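401aa long hypothetical glucose-1-phosphate thymidylyltransferase (Sulfolobus tokodaii, PDB 2GGO) acts as a bifunctional enzyme in the synthesis of UDP-N-acetylglucosamine and UDP-N-acetylgalactosamine, probably combining nucleotidylyl transfer with acetyl transfer. Local coordinates at residues 263-268 with 281-286; 139-144 with 190-195; 361-366 with 375-380; 209-214 with 346-351. All blocks are in the same frame, centred on the assembly; numbering follows the deposited sequence.

Contact 1: 263-268 with 281-286; sequences VYIGKG and TILVEK
The Tyr264 ring reaches across to the backbone of the next coil, where Val284 O lies in its plane at the edge, 4.0 Å from Tyr264 CE2. Leu283 O approaches obliquely, 3.5 Å from Tyr264 CD2; Ile282 CG2 is likewise oblique to the ring. CG lies anti to the backbone N and beside the carbonyl carbon (chi1 -177°), which carries the ring along the strand direction toward residues 283-284, while Leu223 of helix 212-225 packs against it from outside the two coils; a flat, largely apolar group suits such a seam. On the other side of the sheet Val263 CG2 lies beside Thr281 CB at 3.9 Å, the two side chains pointing the same way. The strands run parallel. Tyr264 N donates to Thr281 O (2.9 Å), and Leu283 N returns an almost straight bond of 2.8 Å to Tyr264 O. Beyond them Gly266, lacking a side chain, lets its CA come within 3.4 Å of Val284 O. A water accepts from Lys267 N and donates to Val284 O, before Lys286 N bonds Lys267 O at 2.8 Å. Equivalent residues 18 positions apart, stacked in parallel, are the signature of the left-handed parallel beta-helix built from hexapeptide repeats.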
loop_
_atom_site.group_PDB
_atom_site.type_symbol
_atom_site.label_atom_id
_atom_site.label_comp_id
_atom_site.label_asym_id
_atom_site.label_seq_id
_atom_site.Cartn_x
_atom_site.Cartn_y
_atom_site.Cartn_z
ATOM N N VAL A 263 6.207 -18.274 -1.303
ATOM C CA VAL A 263 6.989 -17.431 -2.155
ATOM C C VAL A 263 6.245 -17.178 -3.431
ATOM O O VAL A 263 5.699 -18.097 -4.046
ATOM C CB VAL A 263 8.306 -18.151 -2.459
ATOM C CG1 VAL A 263 8.941 -17.675 -3.730
ATOM C CG2 VAL A 263 9.223 -18.045 -1.253
ATOM N N TYR A 264 6.224 -15.927 -3.842
ATOM C CA TYR A 264 5.633 -15.536 -5.098
ATOM C C TYR A 264 6.741 -15.165 -6.081
ATOM O O TYR A 264 7.524 -14.208 -5.830
ATOM C CB TYR A 264 4.762 -14.295 -4.878
ATOM C CG TYR A 264 4.042 -13.856 -6.125
ATOM C CD1 TYR A 264 2.899 -14.525 -6.540
ATOM C CD2 TYR A 264 4.507 -12.803 -6.910
ATOM C CE1 TYR A 264 2.227 -14.149 -7.629
ATOM C CE2 TYR A 264 3.821 -12.448 -8.084
ATOM C CZ TYR A 264 2.675 -13.123 -8.400
ATOM O OH TYR A 264 1.964 -12.823 -9.540
ATOM N N ILE A 265 6.809 -15.874 -7.216
ATOM C CA ILE A 265 7.797 -15.554 -8.251
ATOM C C ILE A 265 7.167 -14.954 -9.509
ATOM O O ILE A 265 6.654 -15.672 -10.334
ATOM C CB ILE A 265 8.702 -16.798 -8.573
ATOM C CG1 ILE A 265 9.259 -17.355 -7.240
ATOM C CG2 ILE A 265 9.766 -16.442 -9.610
ATOM C CD1 ILE A 265 10.311 -18.330 -7.304
ATOM N N GLY A 266 7.251 -13.631 -9.662
ATOM C CA GLY A 266 6.554 -12.934 -10.766
ATOM C C GLY A 266 6.996 -13.366 -12.151
ATOM O O GLY A 266 8.024 -13.975 -12.311
ATOM N N LYS A 267 6.242 -13.006 -13.181
ATOM C CA LYS A 267 6.512 -13.509 -14.533
ATOM C C LYS A 267 7.801 -12.985 -15.156
ATOM O O LYS A 267 8.174 -11.847 -14.969
ATOM C CB LYS A 267 5.300 -13.286 -15.470
ATOM C CG LYS A 267 4.813 -11.882 -15.622
ATOM C CD LYS A 267 3.513 -11.842 -16.521
ATOM C CE LYS A 267 2.211 -12.259 -15.762
ATOM N NZ LYS A 267 1.778 -13.665 -16.118
ATOM N N GLY A 268 8.490 -13.830 -15.882
ATOM C CA GLY A 268 9.689 -13.369 -16.515
ATOM C C GLY A 268 10.864 -13.329 -15.547
ATOM O O GLY A 268 11.931 -12.882 -15.912
ATOM N N THR A 281 8.917 -14.182 0.329
ATOM C CA THR A 281 9.639 -13.569 -0.760
ATOM C C THR A 281 8.617 -13.309 -1.849
ATOM O O THR A 281 8.010 -14.233 -2.318
ATOM C CB THR A 281 10.738 -14.479 -1.272
ATOM O OG1 THR A 281 11.797 -14.509 -0.288
ATOM C CG2 THR A 281 11.305 -13.935 -2.602
ATOM N N ILE A 282 8.474 -12.058 -2.248
ATOM C CA ILE A 282 7.525 -11.670 -3.275
ATOM C C ILE A 282 8.260 -10.966 -4.382
ATOM O O ILE A 282 8.712 -9.850 -4.220
ATOM C CB ILE A 282 6.343 -10.774 -2.642
ATOM C CG1 ILE A 282 5.440 -11.681 -1.756
ATOM C CG2 ILE A 282 5.504 -9.976 -3.704
ATOM C CD1 ILE A 282 5.303 -11.082 -0.342
ATOM N N LEU A 283 8.438 -11.617 -5.525
ATOM C CA LEU A 283 9.094 -10.898 -6.605
ATOM C C LEU A 283 8.020 -10.526 -7.574
ATOM O O LEU A 283 7.478 -11.453 -8.208
ATOM C CB LEU A 283 10.098 -11.815 -7.320
ATOM C CG LEU A 283 10.999 -12.483 -6.266
ATOM C CD1 LEU A 283 11.747 -13.732 -6.835
ATOM C CD2 LEU A 283 11.949 -11.459 -5.760
ATOM N N VAL A 284 7.711 -9.239 -7.732
ATOM C CA VAL A 284 6.463 -8.897 -8.447
ATOM C C VAL A 284 6.437 -9.226 -9.942
ATOM O O VAL A 284 5.434 -9.715 -10.453
ATOM C CB VAL A 284 5.872 -7.494 -8.179
ATOM C CG1 VAL A 284 6.164 -6.935 -6.814
ATOM C CG2 VAL A 284 6.061 -6.524 -9.308
ATOM N N GLU A 285 7.543 -9.017 -10.631
ATOM C CA GLU A 285 7.602 -9.211 -12.059
ATOM C C GLU A 285 9.037 -9.017 -12.566
ATOM O O GLU A 285 9.662 -7.992 -12.271
ATOM C CB GLU A 285 6.732 -8.138 -12.712
ATOM C CG GLU A 285 6.864 -8.035 -14.198
ATOM C CD GLU A 285 6.028 -6.902 -14.774
ATOM O OE1 GLU A 285 5.470 -6.077 -14.009
ATOM O OE2 GLU A 285 5.934 -6.830 -16.009
ATOM N N LYS A 286 9.509 -9.962 -13.371
ATOM C CA LYS A 286 10.735 -9.769 -14.120
ATOM C C LYS A 286 11.951 -9.422 -13.252
ATOM O O LYS A 286 12.677 -8.436 -13.517
ATOM C CB LYS A 286 10.513 -8.675 -15.163
ATOM C CG LYS A 286 9.842 -9.213 -16.396
ATOM C CD LYS A 286 9.690 -8.136 -17.417
ATOM C CE LYS A 286 8.759 -8.591 -18.536
ATOM N NZ LYS A 286 8.293 -7.338 -19.224
HETATM O O HOH W 1 3.962 -11.392 -12.321
#

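Contact 2: 139-144 with 190-195; sequences NNLSKI and LMAKDH
Leu141 and Ala192 make the apolar part of this contact: Leu141 CD2 meets Ala192 CB at 3.9 Å. Leucine offers a branch long enough to reach the helix, and alanine is small enough to let helix 184-194 lie close to strand 141-145; the axes of 141-144 and 190-194 approach to 7.7 Å and run nearly antiparallel, at 165°. Ala192 CB also rests against two backbone carbonyls, 3.6 Å from Leu141 O and 3.8 Å from Ser142 O. Consecutive carbonyls of a regular strand point to alternate sides, but both of these reach the methyl, in a strand where Ser142 and Lys143 form a classic beta bulge opposite Val134.

The polar part is one hydrogen bond, from Lys193 NZ to Ser142 O at 2.7 Å. The ammonium sits above the carbonyl plane, not on a lone pair, with a C=O...N angle of 112°. A bend at chi2 (-54°) folds the lysine back from the helix surface toward the strand, which suits a long, flexible chain at the exposed surface.

Charge adds a mild opposition: Lys143 NZ and Lys193 NZ lie 4.7 Å apart, like charges that surrounding water would probably screen. Nearby, Asn189 OD1 takes a hydrogen bond from Ile144 N, so the helix grips the strand at a second point. The whole is a bulged two-stranded antiparallel hairpin, 132-135 with 141-145, laid on a helix of the GT-A-like nucleotidyltransferase domain; Leu141's side chain is about 7 Å from that of Asn157, a residue that probably binds N-acetylglucosamine 1-phosphate.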
loop_
_atom_site.group_PDB
_atom_site.type_symbol
_atom_site.label_atom_id
_atom_site.label_comp_id
_atom_site.label_asym_id
_atom_site.label_seq_id
_atom_site.Cartn_x
_atom_site.Cartn_y
_atom_site.Cartn_z
ATOM N N ASN A 139 -27.455 2.079 17.076
ATOM C CA ASN A 139 -26.291 1.574 16.330
ATOM C C ASN A 139 -26.068 2.135 14.911
ATOM O O ASN A 139 -25.271 1.604 14.133
ATOM C CB ASN A 139 -26.214 0.035 16.382
ATOM C CG ASN A 139 -26.034 -0.496 17.809
ATOM O OD1 ASN A 139 -25.849 0.280 18.757
ATOM N ND2 ASN A 139 -26.089 -1.824 17.962
ATOM N N ASN A 140 -26.768 3.218 14.597
ATOM C CA ASN A 140 -26.368 4.094 13.509
ATOM C C ASN A 140 -25.348 5.085 14.076
ATOM O O ASN A 140 -25.007 5.010 15.253
ATOM C CB ASN A 140 -27.581 4.806 12.912
ATOM C CG ASN A 140 -28.709 3.847 12.566
ATOM O OD1 ASN A 140 -28.499 2.822 11.906
ATOM N ND2 ASN A 140 -29.916 4.177 13.015
ATOM N N LEU A 141 -24.856 6.010 13.263
ATOM C CA LEU A 141 -23.726 6.822 13.691
ATOM C C LEU A 141 -24.123 8.004 14.561
ATOM O O LEU A 141 -24.967 8.814 14.165
ATOM C CB LEU A 141 -22.908 7.311 12.493
ATOM C CG LEU A 141 -21.580 8.006 12.808
ATOM C CD1 LEU A 141 -20.481 6.987 13.080
ATOM C CD2 LEU A 141 -21.206 8.974 11.693
ATOM N N SER A 142 -23.494 8.092 15.735
ATOM C CA SER A 142 -23.593 9.266 16.585
ATOM C C SER A 142 -22.541 10.271 16.138
ATOM O O SER A 142 -22.871 11.301 15.554
ATOM C CB SER A 142 -23.417 8.885 18.050
ATOM O OG SER A 142 -24.039 9.839 18.885
ATOM N N LYS A 143 -21.273 9.969 16.386
ATOM C CA LYS A 143 -20.183 10.799 15.841
ATOM C C LYS A 143 -18.891 10.005 15.563
ATOM O O LYS A 143 -18.815 8.812 15.878
ATOM C CB LYS A 143 -19.939 12.082 16.685
ATOM C CG LYS A 143 -19.520 11.888 18.164
ATOM C CD LYS A 143 -19.663 13.193 18.990
ATOM C CE LYS A 143 -21.088 13.385 19.561
ATOM N NZ LYS A 143 -21.389 14.746 20.115
ATOM N N ILE A 144 -17.907 10.655 14.935
ATOM C CA ILE A 144 -16.572 10.068 14.731
ATOM C C ILE A 144 -15.511 10.975 15.337
ATOM O O ILE A 144 -15.311 12.097 14.868
ATOM C CB ILE A 144 -16.218 9.865 13.229
ATOM C CG1 ILE A 144 -17.427 9.351 12.428
ATOM C CG2 ILE A 144 -14.976 8.956 13.083
ATOM C CD1 ILE A 144 -17.500 9.869 10.997
ATOM N N LEU A 190 -22.099 16.399 11.151
ATOM C CA LEU A 190 -23.307 17.231 11.191
ATOM C C LEU A 190 -24.512 16.496 10.595
ATOM O O LEU A 190 -25.608 16.537 11.152
ATOM C CB LEU A 190 -23.120 18.557 10.435
ATOM C CG LEU A 190 -21.783 19.246 10.133
ATOM C CD1 LEU A 190 -22.090 20.419 9.204
ATOM C CD2 LEU A 190 -20.995 19.692 11.385
ATOM N N MET A 191 -24.296 15.840 9.456
ATOM C CA MET A 191 -25.337 15.074 8.774
ATOM C C MET A 191 -25.889 13.962 9.660
ATOM O O MET A 191 -27.090 13.714 9.661
ATOM C CB MET A 191 -24.813 14.506 7.447
ATOM C CG MET A 191 -25.901 13.918 6.537
ATOM S SD MET A 191 -25.305 13.070 5.050
ATOM C CE MET A 191 -24.650 11.564 5.751
ATOM N N ALA A 192 -25.008 13.312 10.420
ATOM C CA ALA A 192 -25.393 12.233 11.339
ATOM C C ALA A 192 -26.356 12.700 12.447
ATOM O O ALA A 192 -27.032 11.879 13.086
ATOM C CB ALA A 192 -24.147 11.560 11.944
ATOM N N LYS A 193 -26.411 14.015 12.669
ATOM C CA LYS A 193 -27.345 14.598 13.634
ATOM C C LYS A 193 -28.761 14.700 13.066
ATOM O O LYS A 193 -29.737 14.337 13.738
ATOM C CB LYS A 193 -26.841 15.953 14.130
ATOM C CG LYS A 193 -25.510 15.850 14.875
ATOM C CD LYS A 193 -25.591 14.828 16.018
ATOM C CE LYS A 193 -24.274 14.080 16.237
ATOM N NZ LYS A 193 -24.498 12.856 17.092
ATOM N N ASP A 194 -28.863 15.161 11.820
ATOM C CA ASP A 194 -30.147 15.272 11.119
ATOM C C ASP A 194 -30.510 13.923 10.491
ATOM O O ASP A 194 -31.599 13.372 10.722
ATOM C CB ASP A 194 -30.075 16.350 10.024
ATOM C CG ASP A 194 -29.174 17.534 10.403
ATOM O OD1 ASP A 194 -28.500 17.493 11.465
ATOM O OD2 ASP A 194 -29.131 18.516 9.621
ATOM N N HIS A 195 -29.572 13.399 9.700
ATOM C CA HIS A 195 -29.787 12.171 8.957
ATOM C C HIS A 195 -29.271 10.952 9.686
ATOM O O HIS A 195 -28.273 11.002 10.427
ATOM C CB HIS A 195 -29.148 12.255 7.578
ATOM C CG HIS A 195 -29.812 13.239 6.674
ATOM N ND1 HIS A 195 -29.449 14.569 6.631
ATOM C CD2 HIS A 195 -30.820 13.092 5.783
ATOM C CE1 HIS A 195 -30.205 15.199 5.749
ATOM N NE2 HIS A 195 -31.041 14.323 5.217
#

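Contact 3: 361-366 with 375-380; sequences GHVRTG and VKIGAY
His362 and Tyr380 lie side by side at a corner of the left-handed parallel beta-helix, at equivalent places 18 residues apart in successive coils. Their rings are parallel to within 1° but slid apart, with centroids separated by 4.8 Å, so that overlap is slight. Instead, each ring covers a peripheral part of the other residue: His362 CB makes a CH-pi contact over the tyrosine face, 4.0 Å from the centroid of the Tyr380 ring, and Tyr380 OH stands over the rim of one imidazole face, 3.5 Å from His362 CD2.

Matching backbones produce this match of rings. Both residues have positive phi (68° and 69°) at the turn, and both place CG beside the backbone N, anti to the carbonyl carbon, so the side chains leave in the same direction. A hydrogen bond from Tyr380 N to Gly361 O, 2.8 Å long, ties the two coils together next to the rings.

Further inward the chemistry turns apolar. Val363 and Ile377 cross at about a right angle, their CG2 atoms 3.9 Å apart, and Ile377 also packs on Val389; beta-branched residues fill the interior of the coil compactly. His362 O is hydrogen-bonded to Arg382 NH1. Ala379, whose backbone N is hydrogen-bonded to His19 ND1, has a methyl small enough to sit beside the Gly361 carbonyl, with Ala379 CB 3.3 Å from Gly361 O.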
loop_
_atom_site.group_PDB
_atom_site.type_symbol
_atom_site.label_atom_id
_atom_site.label_comp_id
_atom_site.label_asym_id
_atom_site.label_seq_id
_atom_site.Cartn_x
_atom_site.Cartn_y
_atom_site.Cartn_z
ATOM N N GLY A 361 12.587 3.451 -6.643
ATOM C CA GLY A 361 12.838 3.064 -7.986
ATOM C C GLY A 361 14.123 3.555 -8.592
ATOM O O GLY A 361 14.558 4.698 -8.350
ATOM N N HIS A 362 14.735 2.700 -9.388
ATOM C CA HIS A 362 15.888 3.101 -10.243
ATOM C C HIS A 362 17.123 3.453 -9.451
ATOM O O HIS A 362 18.036 4.105 -9.943
ATOM C CB HIS A 362 15.568 4.305 -11.143
ATOM C CG HIS A 362 14.386 4.089 -12.040
ATOM N ND1 HIS A 362 14.487 3.437 -13.256
ATOM C CD2 HIS A 362 13.084 4.457 -11.911
ATOM C CE1 HIS A 362 13.294 3.424 -13.837
ATOM N NE2 HIS A 362 12.418 3.959 -13.000
ATOM N N VAL A 363 17.138 3.048 -8.201
ATOM C CA VAL A 363 18.355 2.960 -7.433
ATOM C C VAL A 363 19.420 1.988 -7.920
ATOM O O VAL A 363 19.153 0.840 -8.374
ATOM C CB VAL A 363 18.009 2.815 -5.886
ATOM C CG1 VAL A 363 19.240 2.349 -5.051
ATOM C CG2 VAL A 363 17.535 4.037 -5.367
ATOM N N ARG A 364 20.693 2.388 -7.782
ATOM C CA ARG A 364 21.807 1.472 -8.150
ATOM C C ARG A 364 22.753 1.485 -6.961
ATOM O O ARG A 364 23.132 2.529 -6.548
ATOM C CB ARG A 364 22.519 1.899 -9.470
ATOM C CG ARG A 364 23.690 0.888 -9.812
ATOM C CD ARG A 364 24.347 0.968 -11.254
ATOM N NE ARG A 364 23.528 0.398 -12.355
ATOM C CZ ARG A 364 23.454 -0.903 -12.724
ATOM N NH1 ARG A 364 24.121 -1.874 -12.057
ATOM N NH2 ARG A 364 22.679 -1.236 -13.776
ATOM N N THR A 365 23.064 0.350 -6.329
ATOM C CA THR A 365 24.028 0.512 -5.215
ATOM C C THR A 365 25.352 0.025 -5.766
ATOM O O THR A 365 25.367 -0.861 -6.592
ATOM C CB THR A 365 23.685 -0.326 -4.048
ATOM O OG1 THR A 365 23.713 -1.693 -4.548
ATOM C CG2 THR A 365 22.287 -0.127 -3.686
ATOM N N GLY A 366 26.485 0.627 -5.401
ATOM C CA GLY A 366 27.752 0.014 -5.698
ATOM C C GLY A 366 28.019 -1.325 -5.063
ATOM O O GLY A 366 27.214 -1.690 -4.202
ATOM N N VAL A 375 16.284 2.259 6.922
ATOM C CA VAL A 375 16.762 3.403 6.142
ATOM C C VAL A 375 15.927 3.500 4.895
ATOM O O VAL A 375 15.498 2.470 4.329
ATOM C CB VAL A 375 18.328 3.269 5.881
ATOM C CG1 VAL A 375 18.754 3.862 4.601
ATOM C CG2 VAL A 375 19.097 3.886 7.031
ATOM N N LYS A 376 15.659 4.742 4.447
ATOM C CA LYS A 376 14.976 4.944 3.168
ATOM C C LYS A 376 15.934 5.478 2.174
ATOM O O LYS A 376 16.727 6.353 2.497
ATOM C CB LYS A 376 13.769 5.877 3.280
ATOM C CG LYS A 376 12.837 5.398 4.395
ATOM C CD LYS A 376 11.643 6.285 4.662
ATOM C CE LYS A 376 11.960 7.710 4.353
ATOM N NZ LYS A 376 10.670 8.439 4.404
ATOM N N ILE A 377 15.969 4.861 0.998
ATOM C CA ILE A 377 16.724 5.437 -0.090
ATOM C C ILE A 377 15.789 5.892 -1.198
ATOM O O ILE A 377 15.043 5.068 -1.822
ATOM C CB ILE A 377 17.779 4.388 -0.617
ATOM C CG1 ILE A 377 18.580 3.900 0.623
ATOM C CG2 ILE A 377 18.595 5.004 -1.731
ATOM C CD1 ILE A 377 19.919 3.211 0.369
ATOM N N GLY A 378 15.872 7.178 -1.479
ATOM C CA GLY A 378 15.123 7.869 -2.563
ATOM C C GLY A 378 15.320 7.303 -3.939
ATOM O O GLY A 378 16.355 6.762 -4.230
ATOM N N ALA A 379 14.305 7.387 -4.784
ATOM C CA ALA A 379 14.391 6.921 -6.160
ATOM C C ALA A 379 15.582 7.581 -6.836
ATOM O O ALA A 379 15.922 8.676 -6.484
ATOM C CB ALA A 379 13.104 7.312 -6.893
ATOM N N TYR A 380 16.220 6.898 -7.776
ATOM C CA TYR A 380 17.347 7.458 -8.578
ATOM C C TYR A 380 18.624 7.699 -7.788
ATOM O O TYR A 380 19.594 8.326 -8.293
ATOM C CB TYR A 380 16.940 8.774 -9.308
ATOM C CG TYR A 380 15.904 8.505 -10.367
ATOM C CD1 TYR A 380 16.253 7.854 -11.531
ATOM C CD2 TYR A 380 14.565 8.852 -10.186
ATOM C CE1 TYR A 380 15.341 7.574 -12.507
ATOM C CE2 TYR A 380 13.596 8.552 -11.200
ATOM C CZ TYR A 380 14.015 7.892 -12.327
ATOM O OH TYR A 380 13.132 7.609 -13.313
#

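Contact 4: 209-214 with 346-351; sequences IGKPWN and KRISSG
Trp213, in the first turn of helix 212-225, packs against the end of the antiparallel hairpin 340-343/346-349, joining the last helix of the nucleotidyltransferase part to the hexapeptide part. Its indole is sandwiched. Over one face lies Ser350 CA, a CH-pi contact 3.7 Å from the centroid of the Trp213 six-membered ring and 19° off the normal; over the opposite face lies CB of Lys211, two residues earlier in the same segment. At the edge, in plane, Ile348 CD1 touches Trp213 CH2 at 3.7 Å. The tryptophan CG occupies the crowded position between backbone N and carbonyl carbon (chi1 55°), which turns the ring toward the hairpin.

Ile348 CD1 also packs tightly on Lys211 CD, so the lysine contributes its aliphatic stem here, while its side chain comes within about 5 Å of that of Arg13, a probable nucleotide-binding residue. The hairpin end is braced by an ST turn in which Gly351 N donates to Ser349 OG (2.7 Å), an oxygen also hydrogen-bonded to Glu338 OE1, and glycine accommodates the positive phi that follows. Ser350 OG is engaged by Arg352 N and Val339 O, leaving its CA and CB to face the indole.

Ser350 O stands over the indole 3.4 Å from Trp213 NE1, too poorly angled for a hydrogen bond. The contact therefore probably rests mainly on dispersion and CH-pi attraction, and depends on shape more than on directed polar bonds.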
loop_
_atom_site.group_PDB
_atom_site.type_symbol
_atom_site.label_atom_id
_atom_site.label_comp_id
_atom_site.label_asym_id
_atom_site.label_seq_id
_atom_site.Cartn_x
_atom_site.Cartn_y
_atom_site.Cartn_z
ATOM N N ILE A 209 -2.841 1.340 3.681
ATOM C CA ILE A 209 -1.445 1.217 3.387
ATOM C C ILE A 209 -0.911 2.605 3.645
ATOM O O ILE A 209 -0.798 3.409 2.755
ATOM C CB ILE A 209 -1.256 0.731 1.979
ATOM C CG1 ILE A 209 -1.833 -0.672 1.849
ATOM C CG2 ILE A 209 0.220 0.703 1.612
ATOM C CD1 ILE A 209 -1.966 -1.051 0.413
ATOM N N GLY A 210 -0.637 2.889 4.907
ATOM C CA GLY A 210 -0.251 4.227 5.322
ATOM C C GLY A 210 1.185 4.386 5.782
ATOM O O GLY A 210 1.610 5.475 6.155
ATOM N N LYS A 211 1.942 3.302 5.781
ATOM C CA LYS A 211 3.361 3.378 6.141
ATOM C C LYS A 211 4.109 2.301 5.373
ATOM O O LYS A 211 3.507 1.288 4.973
ATOM C CB LYS A 211 3.519 3.345 7.674
ATOM C CG LYS A 211 3.000 4.668 8.331
ATOM C CD LYS A 211 3.145 4.709 9.827
ATOM C CE LYS A 211 2.139 3.782 10.519
ATOM N NZ LYS A 211 1.182 4.537 11.385
ATOM N N PRO A 212 5.416 2.533 5.045
ATOM C CA PRO A 212 6.029 1.672 4.011
ATOM C C PRO A 212 6.052 0.206 4.387
ATOM O O PRO A 212 5.845 -0.653 3.527
ATOM C CB PRO A 212 7.447 2.259 3.820
ATOM C CG PRO A 212 7.384 3.606 4.413
ATOM C CD PRO A 212 6.370 3.539 5.539
ATOM N N TRP A 213 6.201 -0.093 5.664
ATOM C CA TRP A 213 6.137 -1.486 6.036
ATOM C C TRP A 213 4.810 -2.153 5.788
ATOM O O TRP A 213 4.793 -3.370 5.666
ATOM C CB TRP A 213 6.615 -1.740 7.446
ATOM C CG TRP A 213 5.950 -0.964 8.447
ATOM C CD1 TRP A 213 4.865 -1.349 9.142
ATOM C CD2 TRP A 213 6.279 0.375 8.904
ATOM N NE1 TRP A 213 4.456 -0.327 9.992
ATOM C CE2 TRP A 213 5.337 0.721 9.884
ATOM C CE3 TRP A 213 7.277 1.307 8.574
ATOM C CZ2 TRP A 213 5.357 1.942 10.545
ATOM C CZ3 TRP A 213 7.296 2.525 9.240
ATOM C CH2 TRP A 213 6.350 2.827 10.217
ATOM N N ASN A 214 3.702 -1.390 5.699
ATOM C CA ASN A 214 2.391 -1.975 5.350
ATOM C C ASN A 214 2.351 -2.565 3.977
ATOM O O ASN A 214 1.562 -3.435 3.728
ATOM C CB ASN A 214 1.211 -1.027 5.511
ATOM C CG ASN A 214 1.099 -0.426 6.915
ATOM O OD1 ASN A 214 1.210 -1.116 7.942
ATOM N ND2 ASN A 214 0.820 0.857 6.966
ATOM N N LYS A 346 9.013 12.693 10.944
ATOM C CA LYS A 346 8.956 12.196 12.331
ATOM C C LYS A 346 9.551 10.795 12.474
ATOM O O LYS A 346 9.287 9.946 11.644
ATOM C CB LYS A 346 7.521 12.207 12.851
ATOM C CG LYS A 346 7.035 13.603 13.261
ATOM C CD LYS A 346 5.716 13.499 14.013
ATOM C CE LYS A 346 5.930 12.876 15.402
ATOM N NZ LYS A 346 4.872 11.859 15.737
ATOM N N ARG A 347 10.344 10.563 13.524
ATOM C CA ARG A 347 10.909 9.230 13.798
ATOM C C ARG A 347 9.863 8.332 14.393
ATOM O O ARG A 347 9.555 8.462 15.555
ATOM C CB ARG A 347 11.967 9.290 14.885
ATOM C CG ARG A 347 13.245 9.943 14.559
ATOM C CD ARG A 347 14.090 9.052 13.694
ATOM N NE ARG A 347 14.609 7.854 14.339
ATOM C CZ ARG A 347 15.233 6.895 13.664
ATOM N NH1 ARG A 347 15.385 6.993 12.345
ATOM N NH2 ARG A 347 15.693 5.832 14.304
ATOM N N ILE A 348 9.325 7.380 13.672
ATOM C CA ILE A 348 8.293 6.603 14.311
ATOM C C ILE A 348 8.647 5.137 14.307
ATOM O O ILE A 348 9.388 4.690 13.438
ATOM C CB ILE A 348 6.917 6.843 13.660
ATOM C CG1 ILE A 348 6.861 6.249 12.262
ATOM C CG2 ILE A 348 6.564 8.371 13.604
ATOM C CD1 ILE A 348 5.484 6.102 11.761
ATOM N N SER A 349 8.100 4.395 15.261
ATOM C CA SER A 349 8.401 3.017 15.336
ATOM C C SER A 349 7.570 2.262 14.399
ATOM O O SER A 349 6.390 2.501 14.277
ATOM C CB SER A 349 8.120 2.417 16.689
ATOM O OG SER A 349 8.031 0.990 16.512
ATOM N N SER A 350 8.179 1.251 13.817
ATOM C CA SER A 350 7.511 0.449 12.856
ATOM C C SER A 350 6.715 -0.639 13.528
ATOM O O SER A 350 5.932 -1.333 12.882
ATOM C CB SER A 350 8.579 -0.203 11.984
ATOM O OG SER A 350 9.250 -1.176 12.747
ATOM N N GLY A 351 6.969 -0.846 14.811
ATOM C CA GLY A 351 6.402 -2.003 15.494
ATOM C C GLY A 351 7.146 -3.293 15.216
ATOM O O GLY A 351 6.761 -4.344 15.722
#

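Contacts 1 and 3 are buried and belong to the same beta-helix, their centres 20 Å apart; both reach its eight-stranded parallel sheet and both join residues 18 positions apart. Contact 1 relies on repeated backbone bonds, contact 3 more on side chains at a corner. Contact 2 lies on the surface of the nucleotidyltransferase domain, its centre 46 Å from that of contact 1 and on the opposite side of the chain's centre, and its polar link uses a flexible lysine. Partly buried contact 4 joins the two parts through apolar and ring contacts. Helix 212-225 serves twice: it begins in contact 4 and later covers Tyr264 and Ile282 of contact 1.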